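Local coordinates for protein putative phosphosugar isomerases (Salmonella typhimurium LT2, PDB 3FKJ) that probably binds a carbohydrate derivative, most likely a phosphosugar, and is thought to act as an isomerase of the SIS family, at residues R28-D33 with S134-E139; S187-G192 with Q302-D307; C232-L235 with W239-S242; E249-P254 with D277-R282. All coordinates share one frame; numbering follows the deposited sequence.

Interaction 1 of 4, residues R28-D33 with S134-E139; sequences RRIISD and SDYIIE
Tyr136 and Ile30 meet where helix 22-35 lies alongside strand 136-139, and the tyrosine shows how one side chain can serve both an apolar and a polar contact. Its CB already touches the isoleucine, 3.8 Å from Ile30 CG2. The next atom out is the tightest apolar point of this pair, with Tyr136 CG 3.6 Å from Ile30 CG2. That methyl sits over one face of the ring, displaced toward the rim, as a CH-pi contact; CD1 and CD2 of Tyr136 lie beneath it at equal distance, 3.9 Å from Ile30 CG2. Further out along the ring the contact turns polar. Tyr136 CE2 comes within 3.3 Å of Asp33 OD2, and the phenol closes the series by donating from OH to Asp33 OD2 at 2.7 Å. The acceptor lies at the ring edge, in the ring plane, and uses its anti lone pair, while the carboxylate plane stands at 75° to the ring. With CG turned anti to the backbone N (chi1 -157°), Asp33 reaches the phenol; the same OD2 also forms a salt bridge with Lys37, so a hydroxyl and a cation share one oxygen. Away from the phenol, two residues along the strand, Ile30 CD1 packs on Ile138 CD1 at 3.5 Å. Helix segment 28-33 and strand 136-139 run nearly antiparallel, 170° between directions, with axes 9.9 Å apart. Strand 136-139 borders the five-stranded parallel sheet of the SIS domain; Ile30 and Ile138 both reach Ile120 on the adjoining strand 118-123, and Ile31 turns to Ile166 on helix 155-170.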
loop_
_atom_site.group_PDB
_atom_site.type_symbol
_atom_site.label_atom_id
_atom_site.label_comp_id
_atom_site.label_asym_id
_atom_site.label_seq_id
_atom_site.Cartn_x
_atom_site.Cartn_y
_atom_site.Cartn_z
ATOM N N ARG A 28 9.681 19.820 16.293
ATOM C CA ARG A 28 10.907 20.531 15.999
ATOM C C ARG A 28 12.024 20.163 16.973
ATOM O O ARG A 28 13.166 19.945 16.537
ATOM C CB ARG A 28 10.654 22.036 15.964
ATOM C CG ARG A 28 11.896 22.826 15.683
ATOM C CD ARG A 28 11.629 24.017 14.819
ATOM N NE ARG A 28 11.411 25.237 15.580
ATOM C CZ ARG A 28 11.355 26.442 15.014
ATOM N NH1 ARG A 28 11.478 26.589 13.688
ATOM N NH2 ARG A 28 11.176 27.506 15.772
ATOM N N ARG A 29 11.699 20.085 18.269
ATOM C CA ARG A 29 12.683 19.673 19.287
ATOM C C ARG A 29 13.137 18.244 19.059
ATOM O O ARG A 29 14.315 17.927 19.181
ATOM C CB ARG A 29 12.125 19.713 20.702
ATOM C CG ARG A 29 11.651 21.030 21.247
ATOM C CD ARG A 29 11.019 20.845 22.674
ATOM N NE ARG A 29 10.064 19.717 22.772
ATOM C CZ ARG A 29 10.383 18.448 23.067
ATOM N NH1 ARG A 29 11.646 18.084 23.304
ATOM N NH2 ARG A 29 9.433 17.525 23.106
ATOM N N ILE A 30 12.201 17.356 18.743
ATOM C CA ILE A 30 12.583 15.949 18.575
ATOM C C ILE A 30 13.596 15.774 17.435
ATOM O O ILE A 30 14.626 15.087 17.603
ATOM C CB ILE A 30 11.357 15.026 18.444
ATOM C CG1 ILE A 30 10.599 15.021 19.790
ATOM C CG2 ILE A 30 11.791 13.591 18.038
ATOM C CD1 ILE A 30 9.211 14.461 19.747
ATOM N N ILE A 31 13.328 16.421 16.301
ATOM C CA ILE A 31 14.151 16.251 15.107
ATOM C C ILE A 31 15.513 16.937 15.257
ATOM O O ILE A 31 16.521 16.380 14.787
ATOM C CB ILE A 31 13.398 16.699 13.822
ATOM C CG1 ILE A 31 12.099 15.870 13.649
ATOM C CG2 ILE A 31 14.300 16.613 12.565
ATOM C CD1 ILE A 31 12.249 14.296 13.690
ATOM N N SER A 32 15.566 18.107 15.923
ATOM C CA SER A 32 16.859 18.751 16.258
ATOM C C SER A 32 17.706 17.870 17.168
ATOM O O SER A 32 18.908 17.678 16.912
ATOM C CB SER A 32 16.694 20.106 16.959
ATOM O OG SER A 32 15.666 20.878 16.375
ATOM N N ASP A 33 17.083 17.345 18.226
ATOM C CA ASP A 33 17.787 16.464 19.147
ATOM C C ASP A 33 18.384 15.262 18.428
ATOM O O ASP A 33 19.550 14.938 18.593
ATOM C CB ASP A 33 16.876 15.991 20.271
ATOM C CG ASP A 33 17.658 15.564 21.509
ATOM O OD1 ASP A 33 18.069 16.453 22.287
ATOM O OD2 ASP A 33 17.869 14.348 21.701
ATOM N N SER A 134 10.749 3.837 23.125
ATOM C CA SER A 134 10.644 5.096 22.399
ATOM C C SER A 134 11.670 6.061 22.939
ATOM O O SER A 134 11.600 6.441 24.104
ATOM C CB SER A 134 9.248 5.704 22.577
ATOM O OG SER A 134 8.228 4.804 22.143
ATOM N N ASP A 135 12.626 6.468 22.110
ATOM C CA ASP A 135 13.630 7.459 22.534
ATOM C C ASP A 135 12.920 8.773 22.791
ATOM O O ASP A 135 13.308 9.519 23.674
ATOM C CB ASP A 135 14.731 7.688 21.470
ATOM C CG ASP A 135 15.562 6.452 21.196
ATOM O OD1 ASP A 135 15.819 5.708 22.165
ATOM O OD2 ASP A 135 15.977 6.234 20.028
ATOM N N TYR A 136 11.906 9.060 21.973
ATOM C CA TYR A 136 11.110 10.269 22.106
ATOM C C TYR A 136 9.648 9.866 22.077
ATOM O O TYR A 136 9.268 8.974 21.314
ATOM C CB TYR A 136 11.431 11.252 20.978
ATOM C CG TYR A 136 12.914 11.524 20.757
ATOM C CD1 TYR A 136 13.685 10.693 19.932
ATOM C CD2 TYR A 136 13.555 12.624 21.383
ATOM C CE1 TYR A 136 15.042 10.929 19.738
ATOM C CE2 TYR A 136 14.913 12.871 21.183
ATOM C CZ TYR A 136 15.660 12.022 20.369
ATOM O OH TYR A 136 17.005 12.293 20.167
ATOM N N ILE A 137 8.842 10.523 22.904
ATOM C CA ILE A 137 7.425 10.213 23.079
ATOM C C ILE A 137 6.558 11.437 22.773
ATOM O O ILE A 137 6.804 12.507 23.294
ATOM C CB ILE A 137 7.102 9.760 24.533
ATOM C CG1 ILE A 137 7.905 8.504 24.899
ATOM C CG2 ILE A 137 5.603 9.485 24.672
ATOM C CD1 ILE A 137 8.173 8.337 26.400
ATOM N N ILE A 138 5.544 11.266 21.939
ATOM C CA ILE A 138 4.558 12.302 21.689
ATOM C C ILE A 138 3.222 11.791 22.205
ATOM O O ILE A 138 2.777 10.720 21.824
ATOM C CB ILE A 138 4.459 12.645 20.194
ATOM C CG1 ILE A 138 5.729 13.401 19.734
ATOM C CG2 ILE A 138 3.198 13.465 19.931
ATOM C CD1 ILE A 138 6.327 12.949 18.387
ATOM N N GLU A 139 2.590 12.545 23.091
ATOM C CA GLU A 139 1.237 12.223 23.507
ATOM C C GLU A 139 0.311 13.026 22.627
ATOM O O GLU A 139 0.155 14.240 22.820
ATOM C CB GLU A 139 1.026 12.569 24.959
ATOM C CG GLU A 139 1.771 11.631 25.887
ATOM C CD GLU A 139 1.807 12.147 27.292
ATOM O OE1 GLU A 139 0.714 12.352 27.852
ATOM O OE2 GLU A 139 2.918 12.340 27.809
#

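Interaction 2 of 4, residues S187-G192 with Q302-D307; sequences SDVVHG and QDLSTD
Val189, on helix 186-196, meets Leu304 in a small helix-against-loop contact, the loop being the one that links strand 290-295 to helix 313-331 and that carries an ST turn. The first shell is a single valine branch touching two neighbours. Val189 CG2 lies 3.8 Å from Leu304 CD2 and, on the same methyl, 3.9 Å from Asp303 CB, so the aspartate contributes its aliphatic carbon here rather than its carboxylate. Val189 CB adds a looser approach to Leu304 CD2 at 4.0 Å. In the valine, CG1 is anti to the backbone N (chi1 162°), which puts CG2 anti to the carbonyl carbon and facing the loop.

Around them, Val189 also packs on Leu316 of helix 313-331, and Leu304 on Phe312 just ahead of that helix. Leu304 O accepts from NH2 of Arg185, just ahead of helix 186-196. One residue on, the Ser305 hydroxyl interacts with Glu178 OE2 while its oxygen also accepts from Val308 N. The same oxygen makes the turn itself: Asp307 N donates to Ser305 OG at 2.9 Å, with an N-H...O angle of 142°.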
loop_
_atom_site.group_PDB
_atom_site.type_symbol
_atom_site.label_atom_id
_atom_site.label_comp_id
_atom_site.label_asym_id
_atom_site.label_seq_id
_atom_site.Cartn_x
_atom_site.Cartn_y
_atom_site.Cartn_z
ATOM N N SER A 187 -7.665 24.140 12.216
ATOM C CA SER A 187 -8.769 23.902 13.141
ATOM C C SER A 187 -10.041 24.583 12.672
ATOM O O SER A 187 -11.116 23.984 12.743
ATOM C CB SER A 187 -8.455 24.386 14.554
ATOM O OG SER A 187 -9.588 24.213 15.401
ATOM N N ASP A 188 -9.916 25.823 12.189
ATOM C CA ASP A 188 -11.067 26.543 11.646
ATOM C C ASP A 188 -11.622 25.875 10.405
ATOM O O ASP A 188 -12.844 25.770 10.258
ATOM C CB ASP A 188 -10.711 27.990 11.307
ATOM C CG ASP A 188 -10.536 28.862 12.569
ATOM O OD1 ASP A 188 -10.870 28.416 13.735
ATOM O OD2 ASP A 188 -9.981 29.969 12.361
ATOM N N VAL A 189 -10.735 25.410 9.523
ATOM C CA VAL A 189 -11.180 24.685 8.325
ATOM C C VAL A 189 -11.887 23.367 8.718
ATOM O O VAL A 189 -12.985 23.082 8.216
ATOM C CB VAL A 189 -10.029 24.491 7.287
ATOM C CG1 VAL A 189 -10.362 23.382 6.267
ATOM C CG2 VAL A 189 -9.752 25.818 6.566
ATOM N N VAL A 190 -11.288 22.586 9.624
ATOM C CA VAL A 190 -11.921 21.346 10.103
ATOM C C VAL A 190 -13.330 21.619 10.660
ATOM O O VAL A 190 -14.304 20.980 10.251
ATOM C CB VAL A 190 -11.018 20.562 11.114
ATOM C CG1 VAL A 190 -11.836 19.514 11.893
ATOM C CG2 VAL A 190 -9.818 19.847 10.368
ATOM N N HIS A 191 -13.455 22.604 11.543
ATOM C CA HIS A 191 -14.782 22.935 12.127
ATOM C C HIS A 191 -15.805 23.411 11.090
ATOM O O HIS A 191 -16.944 22.955 11.090
ATOM C CB HIS A 191 -14.652 23.931 13.285
ATOM C CG HIS A 191 -13.808 23.420 14.412
ATOM N ND1 HIS A 191 -13.286 24.245 15.384
ATOM C CD2 HIS A 191 -13.362 22.169 14.698
ATOM C CE1 HIS A 191 -12.579 23.523 16.235
ATOM N NE2 HIS A 191 -12.602 22.261 15.838
ATOM N N GLY A 192 -15.378 24.266 10.167
ATOM C CA GLY A 192 -16.243 24.666 9.060
ATOM C C GLY A 192 -16.693 23.528 8.148
ATOM O O GLY A 192 -17.827 23.510 7.677
ATOM N N GLN A 302 -8.743 25.202 0.029
ATOM C CA GLN A 302 -8.174 26.405 -0.591
ATOM C C GLN A 302 -7.980 27.505 0.436
ATOM O O GLN A 302 -7.108 28.351 0.265
ATOM C CB GLN A 302 -8.995 26.935 -1.780
ATOM C CG GLN A 302 -8.898 26.109 -3.098
ATOM C CD GLN A 302 -7.455 25.650 -3.487
ATOM O OE1 GLN A 302 -6.577 26.469 -3.791
ATOM N NE2 GLN A 302 -7.238 24.329 -3.505
ATOM N N ASP A 303 -8.769 27.463 1.506
ATOM C CA ASP A 303 -8.602 28.362 2.645
ATOM C C ASP A 303 -7.371 28.064 3.491
ATOM O O ASP A 303 -6.922 28.921 4.216
ATOM C CB ASP A 303 -9.827 28.313 3.563
ATOM C CG ASP A 303 -11.122 28.644 2.839
ATOM O OD1 ASP A 303 -11.082 29.428 1.868
ATOM O OD2 ASP A 303 -12.174 28.105 3.254
ATOM N N LEU A 304 -6.838 26.851 3.446
ATOM C CA LEU A 304 -5.587 26.557 4.163
ATOM C C LEU A 304 -4.397 27.228 3.477
ATOM O O LEU A 304 -3.556 27.853 4.121
ATOM C CB LEU A 304 -5.329 25.044 4.252
ATOM C CG LEU A 304 -6.212 24.268 5.217
ATOM C CD1 LEU A 304 -5.881 22.796 5.158
ATOM C CD2 LEU A 304 -6.069 24.820 6.637
ATOM N N SER A 305 -4.341 27.095 2.160
ATOM C CA SER A 305 -3.194 27.539 1.389
ATOM C C SER A 305 -3.483 27.206 -0.054
ATOM O O SER A 305 -3.893 26.065 -0.376
ATOM C CB SER A 305 -1.916 26.795 1.824
ATOM O OG SER A 305 -0.834 27.039 0.946
ATOM N N THR A 306 -3.236 28.177 -0.925
ATOM C CA THR A 306 -3.282 27.939 -2.355
ATOM C C THR A 306 -1.985 27.252 -2.824
ATOM O O THR A 306 -1.923 26.788 -3.956
ATOM C CB THR A 306 -3.500 29.261 -3.108
ATOM O OG1 THR A 306 -2.460 30.184 -2.757
ATOM C CG2 THR A 306 -4.882 29.861 -2.753
ATOM N N ASP A 307 -0.975 27.180 -1.945
ATOM C CA ASP A 307 0.347 26.617 -2.272
ATOM C C ASP A 307 0.468 25.138 -1.917
ATOM O O ASP A 307 0.835 24.325 -2.761
ATOM C CB ASP A 307 1.477 27.353 -1.513
ATOM C CG ASP A 307 1.669 28.810 -1.959
ATOM O OD1 ASP A 307 0.770 29.371 -2.624
ATOM O OD2 ASP A 307 2.728 29.400 -1.620
#

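Interaction 3 of 4, residues C232-L235 with W239-S242; sequences CILL and WINS
Leu234 and Ile240 join the end of helix 223-238 to the start of strand 241-246, the turn from helix to strand of a beta-alpha-beta unit that begins with strand 213-218. Backbone bonds come first. Trp239 leaves the helix with positive phi, a left-handed conformation that swings the chain back, and Ile240 N then donates to Leu234 O at 2.8 Å. This bond is almost straight, 174° at the hydrogen, although its donor lies well above the carbonyl plane. A weak companion runs from Trp239 N to Leu235 O at 3.3 Å.

Van der Waals contacts follow. Leu234 CD2 meets Ile240 CD1 at 3.9 Å, the two side chains meeting obliquely through their methyl ends, while the other branch, Leu234 CD1, lies 3.5 Å from Ser242 OG. That hydroxyl finds its polar partners in Val214 O on the adjoining strand and Ser230 OG. Leu235 CD2 lies 3.5 Å from Ile240 O, and Leu235 also packs on Tyr215 of the second subunit.

The second subunit bonds the polar ends: its Glu256 OE1 meets Trp239 NE1 and its Tyr215 OH meets Asn241 OD1. Leu235 O lies at the edge of the indole, near its plane, 3.5 Å from Trp239 CD1.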
loop_
_atom_site.group_PDB
_atom_site.type_symbol
_atom_site.label_atom_id
_atom_site.label_comp_id
_atom_site.label_asym_id
_atom_site.label_seq_id
_atom_site.Cartn_x
_atom_site.Cartn_y
_atom_site.Cartn_z
ATOM N N CYS A 232 -10.681 0.504 9.010
ATOM C CA CYS A 232 -10.928 0.890 10.395
ATOM C C CYS A 232 -12.347 1.285 10.717
ATOM O O CYS A 232 -12.666 1.362 11.883
ATOM C CB CYS A 232 -10.013 2.057 10.806
ATOM S SG CYS A 232 -8.289 1.589 10.769
ATOM N N ILE A 233 -13.163 1.594 9.715
ATOM C CA ILE A 233 -14.551 2.024 9.941
ATOM C C ILE A 233 -15.540 1.027 9.325
ATOM O O ILE A 233 -16.413 0.543 10.016
ATOM C CB ILE A 233 -14.862 3.459 9.380
ATOM C CG1 ILE A 233 -13.971 4.520 10.047
ATOM C CG2 ILE A 233 -16.395 3.822 9.501
ATOM C CD1 ILE A 233 -14.223 4.776 11.553
ATOM N N LEU A 234 -15.401 0.711 8.049
ATOM C CA LEU A 234 -16.426 -0.063 7.351
ATOM C C LEU A 234 -16.324 -1.505 7.785
ATOM O O LEU A 234 -17.297 -2.035 8.308
ATOM C CB LEU A 234 -16.351 0.125 5.840
ATOM C CG LEU A 234 -16.829 1.502 5.320
ATOM C CD1 LEU A 234 -16.626 1.647 3.811
ATOM C CD2 LEU A 234 -18.308 1.770 5.623
ATOM N N LEU A 235 -15.127 -2.116 7.658
ATOM C CA LEU A 235 -14.883 -3.466 8.177
ATOM C C LEU A 235 -14.916 -3.486 9.737
ATOM O O LEU A 235 -15.711 -4.195 10.366
ATOM C CB LEU A 235 -13.539 -3.997 7.634
ATOM C CG LEU A 235 -13.452 -4.256 6.124
ATOM C CD1 LEU A 235 -12.010 -4.455 5.700
ATOM C CD2 LEU A 235 -14.290 -5.467 5.703
ATOM N N TRP A 239 -18.968 -3.625 10.292
ATOM C CA TRP A 239 -19.105 -4.928 9.632
ATOM C C TRP A 239 -19.685 -4.845 8.206
ATOM O O TRP A 239 -20.538 -5.628 7.857
ATOM C CB TRP A 239 -19.877 -5.952 10.473
ATOM C CG TRP A 239 -19.389 -6.122 11.858
ATOM C CD1 TRP A 239 -18.095 -5.962 12.313
ATOM C CD2 TRP A 239 -20.165 -6.559 12.990
ATOM N NE1 TRP A 239 -18.041 -6.221 13.667
ATOM C CE2 TRP A 239 -19.293 -6.582 14.111
ATOM C CE3 TRP A 239 -21.515 -6.927 13.171
ATOM C CZ2 TRP A 239 -19.737 -6.938 15.397
ATOM C CZ3 TRP A 239 -21.948 -7.267 14.454
ATOM C CH2 TRP A 239 -21.053 -7.279 15.543
ATOM N N ILE A 240 -19.170 -3.915 7.395
ATOM C CA ILE A 240 -19.559 -3.754 5.974
ATOM C C ILE A 240 -18.348 -4.140 5.126
ATOM O O ILE A 240 -17.243 -3.651 5.353
ATOM C CB ILE A 240 -19.949 -2.269 5.661
ATOM C CG1 ILE A 240 -21.254 -1.886 6.361
ATOM C CG2 ILE A 240 -20.038 -2.018 4.140
ATOM C CD1 ILE A 240 -21.418 -0.350 6.612
ATOM N N ASN A 241 -18.558 -5.021 4.154
ATOM C CA ASN A 241 -17.491 -5.495 3.338
ATOM C C ASN A 241 -16.940 -4.305 2.569
ATOM O O ASN A 241 -17.706 -3.445 2.104
ATOM C CB ASN A 241 -17.983 -6.539 2.340
ATOM C CG ASN A 241 -18.544 -7.763 2.998
ATOM O OD1 ASN A 241 -17.805 -8.576 3.546
ATOM N ND2 ASN A 241 -19.868 -7.933 2.897
ATOM N N SER A 242 -15.624 -4.237 2.459
ATOM C CA SER A 242 -15.005 -3.074 1.852
ATOM C C SER A 242 -13.613 -3.370 1.336
ATOM O O SER A 242 -12.883 -4.241 1.867
ATOM C CB SER A 242 -14.970 -1.901 2.866
ATOM O OG SER A 242 -14.538 -0.695 2.279
#

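Interaction 4 of 4, residues E249-P254 with D277-R282; sequences EYFHGP and DDRAIR
The loop that follows strand 241-246 is clasped to helix 274-286 by an offset cation-pi stack between Phe251 and Arg279. The guanidinium of Arg279 lies nearly flat on the phenyl ring, its plane tilted by 21° and its centre 4.3 Å from the ring's. The overlap is displaced: CZ of Arg279 sits 30° off the ring normal, and Arg279 NE is 3.7 Å from Phe251 CD2. The aliphatic part of the arginine continues along the same face, bringing Arg279 CD to 3.5 Å from Phe251 CE2. Its reach comes from an extended chain, which leaves the helix with CG anti to the backbone N (chi1 -167°) and runs straight on to NE. At the far end of the ring, Phe251 CZ comes to 3.3 Å from the carbonyl oxygen of Arg279 and 3.7 Å from Ala280 CA.

Helix 274-286 is the crossover between strands 263-268 and 290-295 in the chain's four-stranded parallel sheet. Loop and helix cover the same sheet: Tyr250 and Ala280 both touch Met217 on strand 213-218, and Tyr250 also touches Ile245 on strand 241-246. Tyr250 puts the edge of its ring, at CD2, over the centre of the Phe251 face opposite the flat guanidinium. The tyrosine also reaches Ala280 CB, 4.4 Å from Tyr250 CD2, and its hydroxyl is bonded to Thr258. The charged tip of Arg279 meets the second subunit, NH1 in a salt bridge with its Glu104 and NH2 in one with its terminal carboxylate at Tyr347. Glu104 OE2 of the second subunit also bonds His252 NE2.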
loop_
_atom_site.group_PDB
_atom_site.type_symbol
_atom_site.label_atom_id
_atom_site.label_comp_id
_atom_site.label_asym_id
_atom_site.label_seq_id
_atom_site.Cartn_x
_atom_site.Cartn_y
_atom_site.Cartn_z
ATOM N N GLU A 249 -5.501 3.248 -9.966
ATOM C CA GLU A 249 -5.656 1.776 -10.079
ATOM C C GLU A 249 -7.037 1.272 -10.521
ATOM O O GLU A 249 -7.153 0.207 -11.134
ATOM C CB GLU A 249 -5.282 1.134 -8.734
ATOM C CG GLU A 249 -3.768 1.149 -8.445
ATOM C CD GLU A 249 -3.009 0.129 -9.322
ATOM O OE1 GLU A 249 -3.187 -1.083 -9.063
ATOM O OE2 GLU A 249 -2.230 0.529 -10.238
ATOM N N TYR A 250 -8.082 2.036 -10.212
ATOM C CA TYR A 250 -9.457 1.683 -10.569
ATOM C C TYR A 250 -9.630 1.163 -12.007
ATOM O O TYR A 250 -10.318 0.160 -12.258
ATOM C CB TYR A 250 -10.305 2.929 -10.400
ATOM C CG TYR A 250 -11.807 2.772 -10.685
ATOM C CD1 TYR A 250 -12.600 1.929 -9.911
ATOM C CD2 TYR A 250 -12.410 3.507 -11.676
ATOM C CE1 TYR A 250 -13.960 1.816 -10.139
ATOM C CE2 TYR A 250 -13.791 3.408 -11.930
ATOM C CZ TYR A 250 -14.561 2.559 -11.158
ATOM O OH TYR A 250 -15.918 2.448 -11.369
ATOM N N PHE A 251 -9.023 1.871 -12.955
ATOM C CA PHE A 251 -9.221 1.580 -14.382
ATOM C C PHE A 251 -8.354 0.426 -14.910
ATOM O O PHE A 251 -8.342 0.182 -16.100
ATOM C CB PHE A 251 -8.965 2.840 -15.204
ATOM C CG PHE A 251 -9.995 3.905 -14.982
ATOM C CD1 PHE A 251 -11.262 3.742 -15.465
ATOM C CD2 PHE A 251 -9.703 5.033 -14.226
ATOM C CE1 PHE A 251 -12.219 4.704 -15.234
ATOM C CE2 PHE A 251 -10.664 6.000 -14.001
ATOM C CZ PHE A 251 -11.913 5.831 -14.489
ATOM N N HIS A 252 -7.668 -0.290 -14.010
ATOM C CA HIS A 252 -6.767 -1.408 -14.393
ATOM C C HIS A 252 -7.131 -2.736 -13.710
ATOM O O HIS A 252 -6.298 -3.614 -13.513
ATOM C CB HIS A 252 -5.329 -0.952 -14.163
ATOM C CG HIS A 252 -4.995 0.233 -14.999
ATOM N ND1 HIS A 252 -4.832 0.141 -16.374
ATOM C CD2 HIS A 252 -4.923 1.550 -14.692
ATOM C CE1 HIS A 252 -4.622 1.350 -16.864
ATOM N NE2 HIS A 252 -4.671 2.223 -15.865
ATOM N N GLY A 253 -8.419 -2.890 -13.422
ATOM C CA GLY A 253 -8.977 -4.147 -12.990
ATOM C C GLY A 253 -10.259 -3.921 -12.217
ATOM O O GLY A 253 -11.334 -4.350 -12.636
ATOM N N PRO A 254 -10.152 -3.244 -11.073
ATOM C CA PRO A 254 -11.285 -3.028 -10.192
ATOM C C PRO A 254 -12.575 -2.531 -10.817
ATOM O O PRO A 254 -13.644 -3.014 -10.462
ATOM C CB PRO A 254 -10.731 -2.015 -9.194
ATOM C CG PRO A 254 -9.287 -2.378 -9.114
ATOM C CD PRO A 254 -8.913 -2.668 -10.513
ATOM N N ASP A 277 -8.912 11.552 -9.814
ATOM C CA ASP A 277 -10.208 11.472 -9.151
ATOM C C ASP A 277 -11.355 11.844 -10.109
ATOM O O ASP A 277 -12.391 11.166 -10.154
ATOM C CB ASP A 277 -10.217 12.370 -7.881
ATOM C CG ASP A 277 -9.183 11.950 -6.837
ATOM O OD1 ASP A 277 -8.602 10.831 -6.944
ATOM O OD2 ASP A 277 -8.971 12.756 -5.916
ATOM N N ASP A 278 -11.171 12.913 -10.886
ATOM C CA ASP A 278 -12.183 13.354 -11.860
ATOM C C ASP A 278 -12.432 12.312 -12.949
ATOM O O ASP A 278 -13.569 12.140 -13.422
ATOM C CB ASP A 278 -11.780 14.682 -12.507
ATOM C CG ASP A 278 -12.075 15.892 -11.624
ATOM O OD1 ASP A 278 -13.026 15.841 -10.828
ATOM O OD2 ASP A 278 -11.365 16.915 -11.755
ATOM N N ARG A 279 -11.367 11.628 -13.350
ATOM C CA ARG A 279 -11.487 10.513 -14.298
ATOM C C ARG A 279 -12.412 9.385 -13.779
ATOM O O ARG A 279 -13.251 8.847 -14.528
ATOM C CB ARG A 279 -10.102 9.962 -14.644
ATOM C CG ARG A 279 -10.114 9.041 -15.821
ATOM C CD ARG A 279 -8.859 8.269 -15.894
ATOM N NE ARG A 279 -8.881 7.344 -17.012
ATOM C CZ ARG A 279 -7.908 6.480 -17.291
ATOM N NH1 ARG A 279 -6.810 6.437 -16.578
ATOM N NH2 ARG A 279 -8.019 5.675 -18.331
ATOM N N ALA A 280 -12.249 9.061 -12.498
ATOM C CA ALA A 280 -13.063 8.057 -11.828
ATOM C C ALA A 280 -14.523 8.508 -11.703
ATOM O O ALA A 280 -15.432 7.714 -11.911
ATOM C CB ALA A 280 -12.481 7.719 -10.444
ATOM N N ILE A 281 -14.735 9.776 -11.360
ATOM C CA ILE A 281 -16.064 10.332 -11.162
ATOM C C ILE A 281 -16.875 10.230 -12.457
ATOM O O ILE A 281 -17.978 9.729 -12.443
ATOM C CB ILE A 281 -16.000 11.811 -10.695
ATOM C CG1 ILE A 281 -15.356 11.915 -9.310
ATOM C CG2 ILE A 281 -17.388 12.465 -10.654
ATOM C CD1 ILE A 281 -14.870 13.349 -9.014
ATOM N N ARG A 282 -16.301 10.672 -13.568
ATOM C CA ARG A 282 -16.957 10.600 -14.858
ATOM C C ARG A 282 -17.397 9.189 -15.188
ATOM O O ARG A 282 -18.521 8.980 -15.649
ATOM C CB ARG A 282 -16.048 11.132 -15.969
ATOM C CG ARG A 282 -15.711 12.613 -15.820
ATOM C CD ARG A 282 -15.075 13.186 -17.083
ATOM N NE ARG A 282 -13.811 12.514 -17.428
ATOM C CZ ARG A 282 -12.594 12.904 -17.042
ATOM N NH1 ARG A 282 -12.426 13.990 -16.291
ATOM N NH2 ARG A 282 -11.528 12.206 -17.426
#

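Three of the four contacts lie at the two parallel sheets of the chain; interaction 2 joins a helix to a loop. Interaction 1 lies at one edge of the five-stranded sheet, and interactions 3 and 4 belong to the four-stranded one, across the chain's centre from it; centres of interactions 1 and 4 are about 40 Å apart. Interaction 2 closes a loop of sequence that contains both 3 and 4, and its nearest atoms come within about 12 Å of interaction 4. Interactions 3 and 4, their centres about 21 Å apart, both reach the second subunit, whereas no other chain of the assembly touches 1 or 2. None of the four touches another.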